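Putative membrane protein mmpL11 (Mycobacterium tuberculosis, PDB 4Y0L) probably exports cell-envelope lipids as an RND-family membrane transporter, of which the chain described here is a periplasmic domain. Local coordinates at residues Gly11-Pro16 against Pro41-Asp46; Ala24-Ile29 against Val36-Pro41. One frame throughout, in Å; residues are numbered along the deposited sequence.

Interaction 1: Gly11-Pro16 against Pro41-Asp46; sequences GGASAP and PRFADD
Ser14 sets its CB squarely over one face of the Phe43 ring: CB stands 3.5 Å from the ring centroid, only 10° off the normal, which identifies a CH-pi contact. The ring belongs to edge strand 37-43 of a ferredoxin-like sheet, and the serine to the loop between strand 2-7 and helix 19-29. Ser14 CA continues over the same ring, 3.5 Å from Phe43 CZ. Beside it, the methyl CB of Ala13 reaches Phe43 CD1 at 3.7 Å, adding an apolar touch from a buried residue.

Two devices present this surface to the ring. Gly12 to Ala15 form a type I turn, closed by the bond from Ala15 N to Gly12 O (3.0 Å), which places Ala13 and Ser14 at its two corners. Asn47, in the loop beyond the strand, then grips the turn through a backbone bond with Ala13 and through its OD1, which bonds Ser14 N. The ring also touches Ile22 of helix 19-29 and Ala50 of the neighbouring strand 49-55. The backbone of the turn sets Ser14 CB over the ring, and chi1 of 73° turns OG away from the Phe43 face.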
loop_
_atom_site.group_PDB
_atom_site.type_symbol
_atom_site.label_atom_id
_atom_site.label_comp_id
_atom_site.label_asym_id
_atom_site.label_seq_id
_atom_site.Cartn_x
_atom_site.Cartn_y
_atom_site.Cartn_z
ATOM N N GLY A 11 16.786 3.199 1.989
ATOM C CA GLY A 11 16.715 2.042 2.859
ATOM C C GLY A 11 15.724 1.004 2.373
ATOM O O GLY A 11 15.005 1.221 1.395
ATOM N N GLY A 12 15.687 -0.132 3.059
ATOM C CA GLY A 12 14.780 -1.205 2.703
ATOM C C GLY A 12 13.361 -0.910 3.139
ATOM O O GLY A 12 13.137 -0.204 4.126
ATOM N N ALA A 13 12.401 -1.457 2.399
ATOM C CA ALA A 13 10.988 -1.236 2.683
ATOM C C ALA A 13 10.616 -1.720 4.081
ATOM O O ALA A 13 9.756 -1.133 4.738
ATOM C CB ALA A 13 10.128 -1.933 1.641
ATOM N N SER A 14 11.273 -2.783 4.534
ATOM C CA SER A 14 10.964 -3.379 5.831
ATOM C C SER A 14 11.642 -2.650 6.988
ATOM O O SER A 14 11.497 -3.051 8.142
ATOM C CB SER A 14 11.376 -4.853 5.854
ATOM O OG SER A 14 12.781 -4.984 5.927
ATOM N N ALA A 15 12.380 -1.587 6.685
ATOM C CA ALA A 15 13.029 -0.801 7.726
ATOM C C ALA A 15 11.983 -0.331 8.741
ATOM O O ALA A 15 10.865 0.000 8.357
ATOM C CB ALA A 15 13.762 0.382 7.123
ATOM N N PRO A 16 12.335 -0.326 10.041
ATOM C CA PRO A 16 11.389 0.131 11.069
ATOM C C PRO A 16 10.894 1.559 10.838
ATOM O O PRO A 16 9.756 1.888 11.173
ATOM C CB PRO A 16 12.207 0.050 12.362
ATOM C CG PRO A 16 13.251 -0.954 12.092
ATOM C CD PRO A 16 13.587 -0.827 10.637
ATOM N N PRO A 41 2.063 -6.478 4.777
ATOM C CA PRO A 41 2.954 -6.152 3.661
ATOM C C PRO A 41 3.851 -7.317 3.268
ATOM O O PRO A 41 4.431 -7.976 4.130
ATOM C CB PRO A 41 3.780 -4.981 4.202
ATOM C CG PRO A 41 3.731 -5.135 5.682
ATOM C CD PRO A 41 2.372 -5.690 5.979
ATOM N N ARG A 42 3.938 -7.568 1.967
ATOM C CA ARG A 42 4.859 -8.558 1.428
ATOM C C ARG A 42 6.072 -7.849 0.854
ATOM O O ARG A 42 5.950 -7.028 -0.052
ATOM C CB ARG A 42 4.182 -9.404 0.354
ATOM C CG ARG A 42 4.068 -10.867 0.720
ATOM C CD ARG A 42 3.265 -11.630 -0.316
ATOM N NE ARG A 42 1.854 -11.247 -0.296
ATOM C CZ ARG A 42 0.963 -11.716 0.573
ATOM N NH1 ARG A 42 1.326 -12.590 1.505
ATOM N NH2 ARG A 42 -0.297 -11.308 0.512
ATOM N N PHE A 43 7.242 -8.168 1.394
ATOM C CA PHE A 43 8.473 -7.507 0.993
ATOM C C PHE A 43 9.202 -8.268 -0.103
ATOM O O PHE A 43 9.465 -9.465 0.020
ATOM C CB PHE A 43 9.389 -7.333 2.201
ATOM C CG PHE A 43 8.841 -6.395 3.233
ATOM C CD1 PHE A 43 8.662 -5.054 2.936
ATOM C CD2 PHE A 43 8.502 -6.847 4.495
ATOM C CE1 PHE A 43 8.157 -4.185 3.878
ATOM C CE2 PHE A 43 7.999 -5.978 5.443
ATOM C CZ PHE A 43 7.825 -4.646 5.132
ATOM N N ALA A 44 9.517 -7.560 -1.181
ATOM C CA ALA A 44 10.350 -8.107 -2.240
ATOM C C ALA A 44 11.700 -8.505 -1.658
ATOM O O ALA A 44 12.193 -7.869 -0.725
ATOM C CB ALA A 44 10.521 -7.095 -3.361
ATOM N N ASP A 45 12.294 -9.560 -2.206
ATOM C CA ASP A 45 13.583 -10.049 -1.724
ATOM C C ASP A 45 14.652 -8.971 -1.883
ATOM O O ASP A 45 15.696 -9.013 -1.233
ATOM C CB ASP A 45 13.989 -11.319 -2.474
ATOM C CG ASP A 45 12.843 -12.304 -2.616
ATOM O OD1 ASP A 45 12.539 -13.013 -1.633
ATOM O OD2 ASP A 45 12.249 -12.369 -3.713
ATOM N N ASP A 46 14.374 -8.009 -2.757
ATOM C CA ASP A 46 15.233 -6.849 -2.955
ATOM C C ASP A 46 15.037 -5.828 -1.833
ATOM O O ASP A 46 15.905 -4.995 -1.574
ATOM C CB ASP A 46 14.935 -6.208 -4.313
ATOM C CG ASP A 46 15.931 -5.130 -4.687
ATOM O OD1 ASP A 46 17.079 -5.175 -4.193
ATOM O OD2 ASP A 46 15.567 -4.240 -5.484
#

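Interaction 2: Ala24-Ile29 against Val36-Pro41; sequences AIRHRI and VSVAPP
Val38 of edge strand 37-43 presses its two methyls against Arg26 and Ile29 of helix 19-29, where the helix of a split beta-alpha-beta unit in a ferredoxin-like fold covers the sheet. The evidence for close packing is carbon on carbon: Val38 CG2 lies 3.8 Å from Ile29 CG2, the two side chains crossing almost perpendicularly, while Val38 CG1 lies 3.7 Å from Arg26 CG. Ile29 is buried, and it also touches Val4, Ala54 and Leu76, so this part of the contact merges with the core between the sheet and the two helices.

Away from that core the contact turns polar. The side chains of Arg26 and Val38 run alongside one another but point opposite ways. With CG anti to the backbone N and the chain extended as far as NE, Arg26 carries its guanidinium beyond the valine to the strand backbone. There NH2 donates to Val38 O at 3.0 Å and NE donates to Ala39 O at 3.1 Å, two bent bonds that together restrict rotation of the group. They differ at the acceptor: the C=O...donor angle is 152° at Val38 but 105° at Ala39, where NE stands well above the carbonyl plane. Ala39 also makes a backbone bond with Ser53 of strand 49-55, so the strand is held by both helix and sheet.

On the outer side, exposed Pro40 adds only van der Waals contact, its CA 3.7 Å from Arg26 NE and obliquely placed to the guanidinium. Pro41 marks the loose side, its CD 4.5 Å from Arg26 CD. The oxygens of Val38 and Ala39 both sit near the guanidinium edge, tilted about 20° out of its plane.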
loop_
_atom_site.group_PDB
_atom_site.type_symbol
_atom_site.label_atom_id
_atom_site.label_comp_id
_atom_site.label_asym_id
_atom_site.label_seq_id
_atom_site.Cartn_x
_atom_site.Cartn_y
_atom_site.Cartn_z
ATOM N N ALA A 24 -0.051 2.925 7.757
ATOM C CA ALA A 24 -1.031 3.964 7.443
ATOM C C ALA A 24 -1.709 3.681 6.108
ATOM O O ALA A 24 -2.921 3.824 5.976
ATOM C CB ALA A 24 -0.367 5.335 7.419
ATOM N N ILE A 25 -0.916 3.283 5.118
ATOM C CA ILE A 25 -1.446 2.938 3.802
ATOM C C ILE A 25 -2.368 1.731 3.910
ATOM O O ILE A 25 -3.442 1.702 3.313
ATOM C CB ILE A 25 -0.308 2.642 2.799
ATOM C CG1 ILE A 25 0.486 3.918 2.521
ATOM C CG2 ILE A 25 -0.861 2.095 1.485
ATOM C CD1 ILE A 25 1.846 3.676 1.916
ATOM N N ARG A 26 -1.937 0.736 4.677
ATOM C CA ARG A 26 -2.711 -0.480 4.875
ATOM C C ARG A 26 -4.073 -0.175 5.498
ATOM O O ARG A 26 -5.096 -0.718 5.080
ATOM C CB ARG A 26 -1.926 -1.452 5.755
ATOM C CG ARG A 26 -2.637 -2.762 6.026
ATOM C CD ARG A 26 -1.671 -3.818 6.541
ATOM N NE ARG A 26 -2.327 -5.110 6.749
ATOM C CZ ARG A 26 -2.658 -5.621 7.934
ATOM N NH1 ARG A 26 -2.397 -4.966 9.060
ATOM N NH2 ARG A 26 -3.252 -6.805 7.994
ATOM N N HIS A 27 -4.075 0.709 6.489
ATOM C CA HIS A 27 -5.295 1.095 7.192
ATOM C C HIS A 27 -6.275 1.841 6.288
ATOM O O HIS A 27 -7.490 1.692 6.424
ATOM C CB HIS A 27 -4.938 1.957 8.406
ATOM C CG HIS A 27 -6.123 2.546 9.104
ATOM N ND1 HIS A 27 -6.574 3.825 8.851
ATOM C CD2 HIS A 27 -6.941 2.040 10.055
ATOM C CE1 HIS A 27 -7.624 4.077 9.612
ATOM N NE2 HIS A 27 -7.868 3.010 10.351
ATOM N N ARG A 28 -5.750 2.645 5.367
ATOM C CA ARG A 28 -6.599 3.403 4.455
ATOM C C ARG A 28 -7.194 2.493 3.383
ATOM O O ARG A 28 -8.319 2.704 2.930
ATOM C CB ARG A 28 -5.808 4.538 3.800
ATOM C CG ARG A 28 -6.675 5.576 3.094
ATOM C CD ARG A 28 -7.403 6.464 4.091
ATOM N NE ARG A 28 -8.257 7.458 3.437
ATOM C CZ ARG A 28 -9.590 7.467 3.467
ATOM N NH1 ARG A 28 -10.273 6.540 4.130
ATOM N NH2 ARG A 28 -10.251 8.424 2.831
ATOM N N ILE A 29 -6.432 1.482 2.977
ATOM C CA ILE A 29 -6.911 0.498 2.011
ATOM C C ILE A 29 -8.116 -0.250 2.573
ATOM O O ILE A 29 -9.091 -0.494 1.865
ATOM C CB ILE A 29 -5.800 -0.511 1.635
ATOM C CG1 ILE A 29 -4.725 0.179 0.795
ATOM C CG2 ILE A 29 -6.370 -1.698 0.849
ATOM C CD1 ILE A 29 -3.443 -0.617 0.656
ATOM N N VAL A 36 -12.529 -5.905 2.327
ATOM C CA VAL A 36 -12.858 -6.597 3.569
ATOM C C VAL A 36 -11.613 -7.153 4.266
ATOM O O VAL A 36 -11.561 -7.209 5.497
ATOM C CB VAL A 36 -13.880 -7.729 3.303
ATOM C CG1 VAL A 36 -13.362 -8.721 2.274
ATOM C CG2 VAL A 36 -14.255 -8.439 4.589
ATOM N N SER A 37 -10.611 -7.540 3.484
ATOM C CA SER A 37 -9.350 -8.023 4.031
ATOM C C SER A 37 -8.169 -7.347 3.356
ATOM O O SER A 37 -8.135 -7.206 2.133
ATOM C CB SER A 37 -9.243 -9.539 3.868
ATOM O OG SER A 37 -9.663 -9.926 2.573
ATOM N N VAL A 38 -7.213 -6.912 4.171
ATOM C CA VAL A 38 -5.941 -6.408 3.675
ATOM C C VAL A 38 -4.811 -7.260 4.237
ATOM O O VAL A 38 -4.665 -7.387 5.451
ATOM C CB VAL A 38 -5.701 -4.946 4.065
ATOM C CG1 VAL A 38 -4.499 -4.402 3.315
ATOM C CG2 VAL A 38 -6.926 -4.096 3.771
ATOM N N ALA A 39 -4.022 -7.843 3.343
ATOM C CA ALA A 39 -2.880 -8.655 3.737
ATOM C C ALA A 39 -1.817 -7.791 4.409
ATOM O O ALA A 39 -1.721 -6.598 4.126
ATOM C CB ALA A 39 -2.294 -9.358 2.526
ATOM N N PRO A 40 -1.014 -8.390 5.305
ATOM C CA PRO A 40 0.172 -7.672 5.783
ATOM C C PRO A 40 1.127 -7.427 4.624
ATOM O O PRO A 40 1.008 -8.098 3.598
ATOM C CB PRO A 40 0.782 -8.624 6.819
ATOM C CG PRO A 40 -0.308 -9.582 7.168
ATOM C CD PRO A 40 -1.160 -9.705 5.950
ATOM N N PRO A 41 2.063 -6.478 4.777
ATOM C CA PRO A 41 2.954 -6.152 3.661
ATOM C C PRO A 41 3.851 -7.317 3.268
ATOM O O PRO A 41 4.431 -7.976 4.130
ATOM C CB PRO A 41 3.780 -4.981 4.202
ATOM C CG PRO A 41 3.731 -5.135 5.682
ATOM C CD PRO A 41 2.372 -5.690 5.979
#

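In the fold
From the N terminus the chain runs through strand 2-7 into the loop that holds 11-16, then along helix 19-29 and back into edge strand 37-43. Interaction 2 closes the inner loop, joining the end of this helix to the start of the strand that follows. Interaction 1 closes a wider one, which contains the whole helix, by bringing the loop before it to the far end of the same strand. The contacts are therefore nested rather than crossed. Their centres lie 16 Å apart and their ranges overlap at Pro41, which makes contact only in interaction 2; strand 37-43 is tied to the helix near its beginning and, through Phe43, to the loop that precedes the helix near its end.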